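Local coordinates for tapirin (Caldicellulosiruptor kristjanssonii, PDB 6N2B), which probably binds cellulose at the cell surface, helping an extremely thermophilic bacterium adhere to plant biomass, at residues Pro286-Gly297 with Tyr306-Asp317. Sequence-based numbering, arbitrary orientation.
Sequences PNTLNANKIYTG and YGYYKANEIYSD
Asn287 reaches Tyr309 inside the coil: its ND2 donates to Tyr309 OH at 3.1 Å, almost straight (171°) and in the amide plane, while its OD1 accepts from Asn262 ND2 of the preceding coil, which probably fixes the amide's orientation. With CG beside its backbone N (chi1 -55°), Tyr309 leans back toward 286-297 and sets a ring edge against Leu289, CD1 to CB 3.7 Å. Further along the interior, Ile294 straddles two neighbours: its CD1 meets Ala311 CB at 3.6 Å, and its CG2 meets Ile314 CD1 at 3.7 Å. Thr296 OG1 then accepts from Ser316 OG (2.6 Å) and donates to Gly297 O.

On the outer face Lys293 and Glu313 run alongside each other, but Lys293 NZ stays 4.1 Å from Glu313 OE2, and a water links NZ to OE1. Tyr315 OH donates a hydrogen bond to Glu313 OE1 (2.6 Å), from above the carboxylate plane. Tyr295 OH donates to Asp317 OD2, also from above the carboxylate plane, and is hydrogen-bonded to Lys413 NZ as well, where helix 408-413 packs on the ring through Ile409; Tyr405 OH bonds Asp317 OD1. Between the two faces, backbone hydrogen bonds continue in parallel register through the corner at Asn292 and Asn312. Ala291 on Ala311, Asn292 on Asn312, Ile294 on Ile314 and Tyr295 on Tyr315 are the like-on-like stacks of a parallel beta-helix, here the tapirin C-terminal domain.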
ATOM      1  N   PRO A 286      -4.985 -17.311  -4.087  1.00 33.01           N
ATOM      2  CA  PRO A 286      -5.337 -16.125  -4.877  1.00 34.25           C
ATOM      3  C   PRO A 286      -5.188 -14.819  -4.100  1.00 28.13           C
ATOM      4  O   PRO A 286      -5.164 -14.784  -2.867  1.00 34.31           O
ATOM      5  CB  PRO A 286      -6.804 -16.375  -5.255  1.00 24.02           C
ATOM      6  CG  PRO A 286      -7.324 -17.236  -4.148  1.00 19.52           C
ATOM      7  CD  PRO A 286      -6.176 -18.078  -3.671  1.00 18.34           C
ATOM      8  N   ASN A 287      -5.093 -13.729  -4.863  1.00 23.80           N
ATOM      9  CA  ASN A 287      -5.088 -12.381  -4.321  1.00 20.62           C
ATOM     10  C   ASN A 287      -6.510 -11.932  -4.024  1.00 24.35           C
ATOM     11  O   ASN A 287      -7.478 -12.448  -4.588  1.00 22.96           O
ATOM     12  CB  ASN A 287      -4.460 -11.380  -5.298  1.00 22.09           C
ATOM     13  CG  ASN A 287      -3.049 -11.754  -5.722  1.00 21.66           C
ATOM     14  OD1 ASN A 287      -2.258 -12.303  -4.943  1.00 18.55           O
ATOM     15  ND2 ASN A 287      -2.723 -11.443  -6.967  1.00 20.62           N
ATOM     16  N   THR A 288      -6.635 -10.958  -3.122  1.00 20.39           N
ATOM     17  CA  THR A 288      -7.865 -10.187  -3.004  1.00 22.38           C
ATOM     18  C   THR A 288      -7.503  -8.718  -2.853  1.00 20.33           C
ATOM     19  O   THR A 288      -6.508  -8.383  -2.209  1.00 25.63           O
ATOM     20  CB  THR A 288      -8.756 -10.636  -1.819  1.00 19.93           C
ATOM     21  OG1 THR A 288      -8.034 -10.546  -0.594  1.00 26.71           O
ATOM     22  CG2 THR A 288      -9.219 -12.062  -1.995  1.00 21.31           C
ATOM     23  N   LEU A 289      -8.313  -7.851  -3.454  1.00 19.22           N
ATOM     24  CA  LEU A 289      -8.244  -6.411  -3.244  1.00 17.78           C
ATOM     25  C   LEU A 289      -9.648  -5.893  -2.967  1.00 16.10           C
ATOM     26  O   LEU A 289     -10.563  -6.154  -3.746  1.00 21.41           O
ATOM     27  CB  LEU A 289      -7.650  -5.701  -4.469  1.00 22.04           C
ATOM     28  CG  LEU A 289      -7.879  -4.186  -4.513  1.00 19.52           C
ATOM     29  CD1 LEU A 289      -7.022  -3.467  -3.483  1.00 12.32           C
ATOM     30  CD2 LEU A 289      -7.609  -3.654  -5.902  1.00 15.11           C
ATOM     31  N   ASN A 290      -9.829  -5.194  -1.848  1.00 17.34           N
ATOM     32  CA  ASN A 290     -11.068  -4.477  -1.538  1.00 19.76           C
ATOM     33  C   ASN A 290     -10.679  -3.035  -1.284  1.00 24.19           C
ATOM     34  O   ASN A 290     -10.061  -2.725  -0.258  1.00 20.17           O
ATOM     35  CB  ASN A 290     -11.789  -5.027  -0.310  1.00 21.38           C
ATOM     36  CG  ASN A 290     -12.291  -6.425  -0.505  1.00 30.60           C
ATOM     37  OD1 ASN A 290     -11.516  -7.390  -0.475  1.00 26.47           O
ATOM     38  ND2 ASN A 290     -13.604  -6.556  -0.693  1.00 42.06           N
ATOM     39  N   ALA A 291     -11.023  -2.157  -2.208  1.00 18.65           N
ATOM     40  CA  ALA A 291     -10.596  -0.778  -2.098  1.00 20.94           C
ATOM     41  C   ALA A 291     -11.786   0.130  -2.309  1.00 27.21           C
ATOM     42  O   ALA A 291     -12.696  -0.172  -3.083  1.00 28.54           O
ATOM     43  CB  ALA A 291      -9.487  -0.440  -3.096  1.00 18.10           C
ATOM     44  N   ASN A 292     -11.779   1.238  -1.581  1.00 25.86           N
ATOM     45  CA  ASN A 292     -12.843   2.220  -1.715  1.00 23.24           C
ATOM     46  C   ASN A 292     -12.671   3.003  -3.013  1.00 24.17           C
ATOM     47  O   ASN A 292     -13.451   2.845  -3.955  1.00 27.29           O
ATOM     48  CB  ASN A 292     -12.845   3.131  -0.488  1.00 25.69           C
ATOM     49  CG  ASN A 292     -13.988   4.107  -0.497  1.00 28.58           C
ATOM     50  OD1 ASN A 292     -14.960   3.927  -1.232  1.00 33.78           O
ATOM     51  ND2 ASN A 292     -13.881   5.157   0.306  1.00 33.72           N
ATOM     52  N   LYS A 293     -11.637   3.836  -3.091  1.00 27.25           N
ATOM     53  CA  LYS A 293     -11.334   4.607  -4.291  1.00 27.86           C
ATOM     54  C   LYS A 293      -9.930   4.258  -4.771  1.00 22.20           C
ATOM     55  O   LYS A 293      -8.993   4.184  -3.971  1.00 20.44           O
ATOM     56  CB  LYS A 293     -11.466   6.109  -4.020  1.00 24.08           C
ATOM     57  CG  LYS A 293     -12.610   6.466  -3.082  1.00 26.51           C
ATOM     58  CD  LYS A 293     -12.745   7.965  -2.884  1.00 27.58           C
ATOM     59  CE  LYS A 293     -13.741   8.293  -1.772  1.00 34.13           C
ATOM     60  NZ  LYS A 293     -14.236   9.702  -1.854  1.00 39.92           N
ATOM     61  N   ILE A 294      -9.799   4.010  -6.068  1.00 15.08           N
ATOM     62  CA  ILE A 294      -8.524   3.728  -6.707  1.00 20.17           C
ATOM     63  C   ILE A 294      -8.301   4.756  -7.802  1.00 24.61           C
ATOM     64  O   ILE A 294      -9.223   5.056  -8.573  1.00 26.96           O
ATOM     65  CB  ILE A 294      -8.485   2.313  -7.316  1.00 22.05           C
ATOM     66  CG1 ILE A 294      -8.719   1.248  -6.249  1.00 18.98           C
ATOM     67  CG2 ILE A 294      -7.171   2.096  -8.079  1.00 17.13           C
ATOM     68  CD1 ILE A 294      -8.651  -0.167  -6.796  1.00 13.89           C
ATOM     69  N   TYR A 295      -7.084   5.287  -7.883  1.00 23.49           N
ATOM     70  CA  TYR A 295      -6.675   6.080  -9.035  1.00 26.19           C
ATOM     71  C   TYR A 295      -5.353   5.543  -9.557  1.00 22.96           C
ATOM     72  O   TYR A 295      -4.445   5.251  -8.774  1.00 28.59           O
ATOM     73  CB  TYR A 295      -6.536   7.584  -8.697  1.00 19.10           C
ATOM     74  CG  TYR A 295      -5.766   8.377  -9.749  1.00 34.96           C
ATOM     75  CD1 TYR A 295      -6.410   8.896 -10.875  1.00 37.03           C
ATOM     76  CD2 TYR A 295      -4.393   8.594  -9.629  1.00 32.31           C
ATOM     77  CE1 TYR A 295      -5.710   9.610 -11.853  1.00 29.40           C
ATOM     78  CE2 TYR A 295      -3.692   9.301 -10.599  1.00 33.56           C
ATOM     79  CZ  TYR A 295      -4.359   9.807 -11.706  1.00 37.10           C
ATOM     80  OH  TYR A 295      -3.666  10.505 -12.670  1.00 37.28           O
ATOM     81  N   THR A 296      -5.248   5.400 -10.874  1.00 26.28           N
ATOM     82  CA  THR A 296      -3.956   5.199 -11.523  1.00 31.23           C
ATOM     83  C   THR A 296      -3.743   6.246 -12.608  1.00 31.02           C
ATOM     84  O   THR A 296      -4.695   6.784 -13.184  1.00 25.67           O
ATOM     85  CB  THR A 296      -3.804   3.812 -12.162  1.00 25.23           C
ATOM     86  OG1 THR A 296      -4.311   3.851 -13.502  1.00 33.78           O
ATOM     87  CG2 THR A 296      -4.540   2.760 -11.374  1.00 23.78           C
ATOM     88  N   GLY A 297      -2.470   6.524 -12.883  1.00 36.37           N
ATOM     89  CA  GLY A 297      -2.082   7.369 -13.997  1.00 34.35           C
ATOM     90  C   GLY A 297      -1.996   6.585 -15.289  1.00 32.05           C
ATOM     91  O   GLY A 297      -2.650   5.550 -15.461  1.00 32.09           O
ATOM     92  N   TYR A 306      -6.397 -15.324 -10.803  1.00 47.69           N
ATOM     93  CA  TYR A 306      -6.694 -15.935  -9.523  1.00 32.95           C
ATOM     94  C   TYR A 306      -6.659 -14.835  -8.482  1.00 31.88           C
ATOM     95  O   TYR A 306      -5.657 -14.597  -7.802  1.00 34.32           O
ATOM     96  CB  TYR A 306      -5.790 -17.127  -9.285  1.00 34.38           C
ATOM     97  CG  TYR A 306      -6.235 -18.197 -10.252  1.00 45.92           C
ATOM     98  CD1 TYR A 306      -7.596 -18.472 -10.414  1.00 41.32           C
ATOM     99  CD2 TYR A 306      -5.328 -18.864 -11.075  1.00 51.54           C
ATOM    100  CE1 TYR A 306      -8.036 -19.416 -11.327  1.00 41.50           C
ATOM    101  CE2 TYR A 306      -5.765 -19.821 -11.995  1.00 52.21           C
ATOM    102  CZ  TYR A 306      -7.119 -20.089 -12.115  1.00 45.80           C
ATOM    103  OH  TYR A 306      -7.556 -21.026 -13.021  1.00 53.24           O
ATOM    104  N   GLY A 307      -7.773 -14.122  -8.422  1.00 23.51           N
ATOM    105  CA  GLY A 307      -7.940 -12.997  -7.542  1.00 32.50           C
ATOM    106  C   GLY A 307      -9.334 -12.429  -7.662  1.00 33.46           C
ATOM    107  O   GLY A 307      -9.961 -12.523  -8.721  1.00 35.99           O
ATOM    108  N   TYR A 308      -9.832 -11.850  -6.578  1.00 26.08           N
ATOM    109  CA  TYR A 308     -11.095 -11.131  -6.576  1.00 26.03           C
ATOM    110  C   TYR A 308     -10.782  -9.692  -6.206  1.00 24.82           C
ATOM    111  O   TYR A 308     -10.427  -9.402  -5.058  1.00 26.14           O
ATOM    112  CB  TYR A 308     -12.085 -11.771  -5.608  1.00 35.49           C
ATOM    113  CG  TYR A 308     -12.556 -13.111  -6.104  1.00 51.84           C
ATOM    114  CD1 TYR A 308     -11.771 -14.256  -5.927  1.00 53.16           C
ATOM    115  CD2 TYR A 308     -13.772 -13.236  -6.781  1.00 57.71           C
ATOM    116  CE1 TYR A 308     -12.190 -15.497  -6.397  1.00 60.16           C
ATOM    117  CE2 TYR A 308     -14.207 -14.469  -7.258  1.00 56.38           C
ATOM    118  CZ  TYR A 308     -13.413 -15.596  -7.065  1.00 79.88           C
ATOM    119  OH  TYR A 308     -13.847 -16.820  -7.541  1.00 88.20           O
ATOM    120  N   TYR A 309     -10.907  -8.801  -7.175  1.00 25.77           N
ATOM    121  CA  TYR A 309     -10.532  -7.406  -7.035  1.00 20.54           C
ATOM    122  C   TYR A 309     -11.789  -6.549  -7.048  1.00 21.68           C
ATOM    123  O   TYR A 309     -12.508  -6.518  -8.047  1.00 25.90           O
ATOM    124  CB  TYR A 309      -9.602  -7.012  -8.172  1.00 19.32           C
ATOM    125  CG  TYR A 309      -8.389  -7.894  -8.306  1.00 29.53           C
ATOM    126  CD1 TYR A 309      -7.227  -7.623  -7.585  1.00 29.17           C
ATOM    127  CD2 TYR A 309      -8.387  -8.986  -9.163  1.00 30.23           C
ATOM    128  CE1 TYR A 309      -6.104  -8.422  -7.710  1.00 29.76           C
ATOM    129  CE2 TYR A 309      -7.261  -9.799  -9.294  1.00 25.68           C
ATOM    130  CZ  TYR A 309      -6.121  -9.510  -8.568  1.00 32.37           C
ATOM    131  OH  TYR A 309      -4.988 -10.305  -8.688  1.00 26.19           O
ATOM    132  N   LYS A 310     -12.039  -5.841  -5.956  1.00 15.86           N
ATOM    133  CA  LYS A 310     -13.180  -4.948  -5.838  1.00 17.85           C
ATOM    134  C   LYS A 310     -12.705  -3.514  -5.636  1.00 22.62           C
ATOM    135  O   LYS A 310     -11.872  -3.242  -4.768  1.00 29.85           O
ATOM    136  CB  LYS A 310     -14.085  -5.373  -4.676  1.00 20.92           C
ATOM    137  CG  LYS A 310     -14.573  -6.821  -4.776  1.00 29.31           C
ATOM    138  CD  LYS A 310     -15.391  -7.209  -3.548  1.00 37.39           C
ATOM    139  CE  LYS A 310     -15.436  -8.720  -3.327  1.00 43.93           C
ATOM    140  NZ  LYS A 310     -16.661  -9.372  -3.881  1.00 53.27           N
ATOM    141  N   ALA A 311     -13.231  -2.598  -6.433  1.00 25.81           N
ATOM    142  CA  ALA A 311     -13.140  -1.177  -6.136  1.00 24.35           C
ATOM    143  C   ALA A 311     -14.544  -0.586  -6.173  1.00 26.57           C
ATOM    144  O   ALA A 311     -15.380  -0.997  -6.979  1.00 22.52           O
ATOM    145  CB  ALA A 311     -12.230  -0.439  -7.125  1.00 19.20           C
ATOM    146  N   ASN A 312     -14.810   0.370  -5.291  1.00 25.60           N
ATOM    147  CA  ASN A 312     -16.089   1.058  -5.361  1.00 25.89           C
ATOM    148  C   ASN A 312     -16.051   2.201  -6.363  1.00 27.69           C
ATOM    149  O   ASN A 312     -17.034   2.440  -7.071  1.00 22.52           O
ATOM    150  CB  ASN A 312     -16.489   1.572  -3.987  1.00 25.20           C
ATOM    151  CG  ASN A 312     -17.980   1.614  -3.823  1.00 41.79           C
ATOM    152  OD1 ASN A 312     -18.652   0.577  -3.897  1.00 51.88           O
ATOM    153  ND2 ASN A 312     -18.522   2.816  -3.622  1.00 36.70           N
ATOM    154  N   GLU A 313     -14.943   2.941  -6.402  1.00 28.32           N
ATOM    155  CA  GLU A 313     -14.673   3.934  -7.429  1.00 23.50           C
ATOM    156  C   GLU A 313     -13.325   3.588  -8.022  1.00 27.46           C
ATOM    157  O   GLU A 313     -12.422   3.166  -7.291  1.00 30.07           O
ATOM    158  CB  GLU A 313     -14.651   5.356  -6.874  1.00 15.45           C
ATOM    159  CG  GLU A 313     -15.625   5.574  -5.738  1.00 19.50           C
ATOM    160  CD  GLU A 313     -15.727   7.032  -5.282  1.00 32.53           C
ATOM    161  OE1 GLU A 313     -15.076   7.918  -5.893  1.00 25.18           O
ATOM    162  OE2 GLU A 313     -16.470   7.288  -4.300  1.00 32.04           O
ATOM    163  N   ILE A 314     -13.195   3.734  -9.343  1.00 25.19           N
ATOM    164  CA  ILE A 314     -11.930   3.497 -10.041  1.00 22.71           C
ATOM    165  C   ILE A 314     -11.775   4.578 -11.099  1.00 18.32           C
ATOM    166  O   ILE A 314     -12.673   4.784 -11.918  1.00 22.43           O
ATOM    167  CB  ILE A 314     -11.851   2.081 -10.661  1.00 18.74           C
ATOM    168  CG1 ILE A 314     -10.712   1.966 -11.681  1.00 23.97           C
ATOM    169  CG2 ILE A 314     -13.148   1.690 -11.322  1.00 19.56           C
ATOM    170  CD1 ILE A 314      -9.329   2.050 -11.080  1.00 18.40           C
ATOM    171  N   TYR A 315     -10.656   5.288 -11.068  1.00 17.89           N
ATOM    172  CA  TYR A 315     -10.351   6.308 -12.060  1.00 21.36           C
ATOM    173  C   TYR A 315      -8.981   6.020 -12.635  1.00 21.39           C
ATOM    174  O   TYR A 315      -8.039   5.757 -11.883  1.00 24.08           O
ATOM    175  CB  TYR A 315     -10.375   7.709 -11.452  1.00 22.54           C
ATOM    176  CG  TYR A 315     -11.607   7.991 -10.629  1.00 20.72           C
ATOM    177  CD1 TYR A 315     -12.793   8.360 -11.235  1.00 24.32           C
ATOM    178  CD2 TYR A 315     -11.586   7.879  -9.244  1.00 19.26           C
ATOM    179  CE1 TYR A 315     -13.938   8.623 -10.479  1.00 25.66           C
ATOM    180  CE2 TYR A 315     -12.712   8.147  -8.485  1.00 21.94           C
ATOM    181  CZ  TYR A 315     -13.890   8.511  -9.110  1.00 21.09           C
ATOM    182  OH  TYR A 315     -15.022   8.763  -8.377  1.00 21.69           O
ATOM    183  N   SER A 316      -8.859   6.067 -13.958  1.00 17.71           N
ATOM    184  CA  SER A 316      -7.583   5.695 -14.547  1.00 22.57           C
ATOM    185  C   SER A 316      -7.338   6.441 -15.845  1.00 27.30           C
ATOM    186  O   SER A 316      -8.161   6.398 -16.766  1.00 26.63           O
ATOM    187  CB  SER A 316      -7.509   4.195 -14.798  1.00 18.65           C
ATOM    188  OG  SER A 316      -6.216   3.866 -15.264  1.00 24.14           O
ATOM    189  N   ASP A 317      -6.194   7.112 -15.911  1.00 28.87           N
ATOM    190  CA  ASP A 317      -5.728   7.775 -17.119  1.00 27.94           C
ATOM    191  C   ASP A 317      -5.135   6.793 -18.128  1.00 34.07           C
ATOM    192  O   ASP A 317      -4.608   7.227 -19.161  1.00 36.41           O
ATOM    193  CB  ASP A 317      -4.704   8.854 -16.752  1.00 24.20           C
ATOM    194  CG  ASP A 317      -5.338  10.046 -16.036  1.00 35.73           C
ATOM    195  OD1 ASP A 317      -6.583  10.145 -16.032  1.00 41.75           O
ATOM    196  OD2 ASP A 317      -4.601  10.892 -15.481  1.00 37.26           O
TER
HETATM  197  O   HOH W   1     -12.432  -9.276  -2.616  1.00 34.88           O
HETATM  198  O   HOH W   2     -17.001   5.416  -2.464  0.73 19.84           O
HETATM  199  O   HOH W   3     -14.766  10.379  -4.982  0.71 24.22           O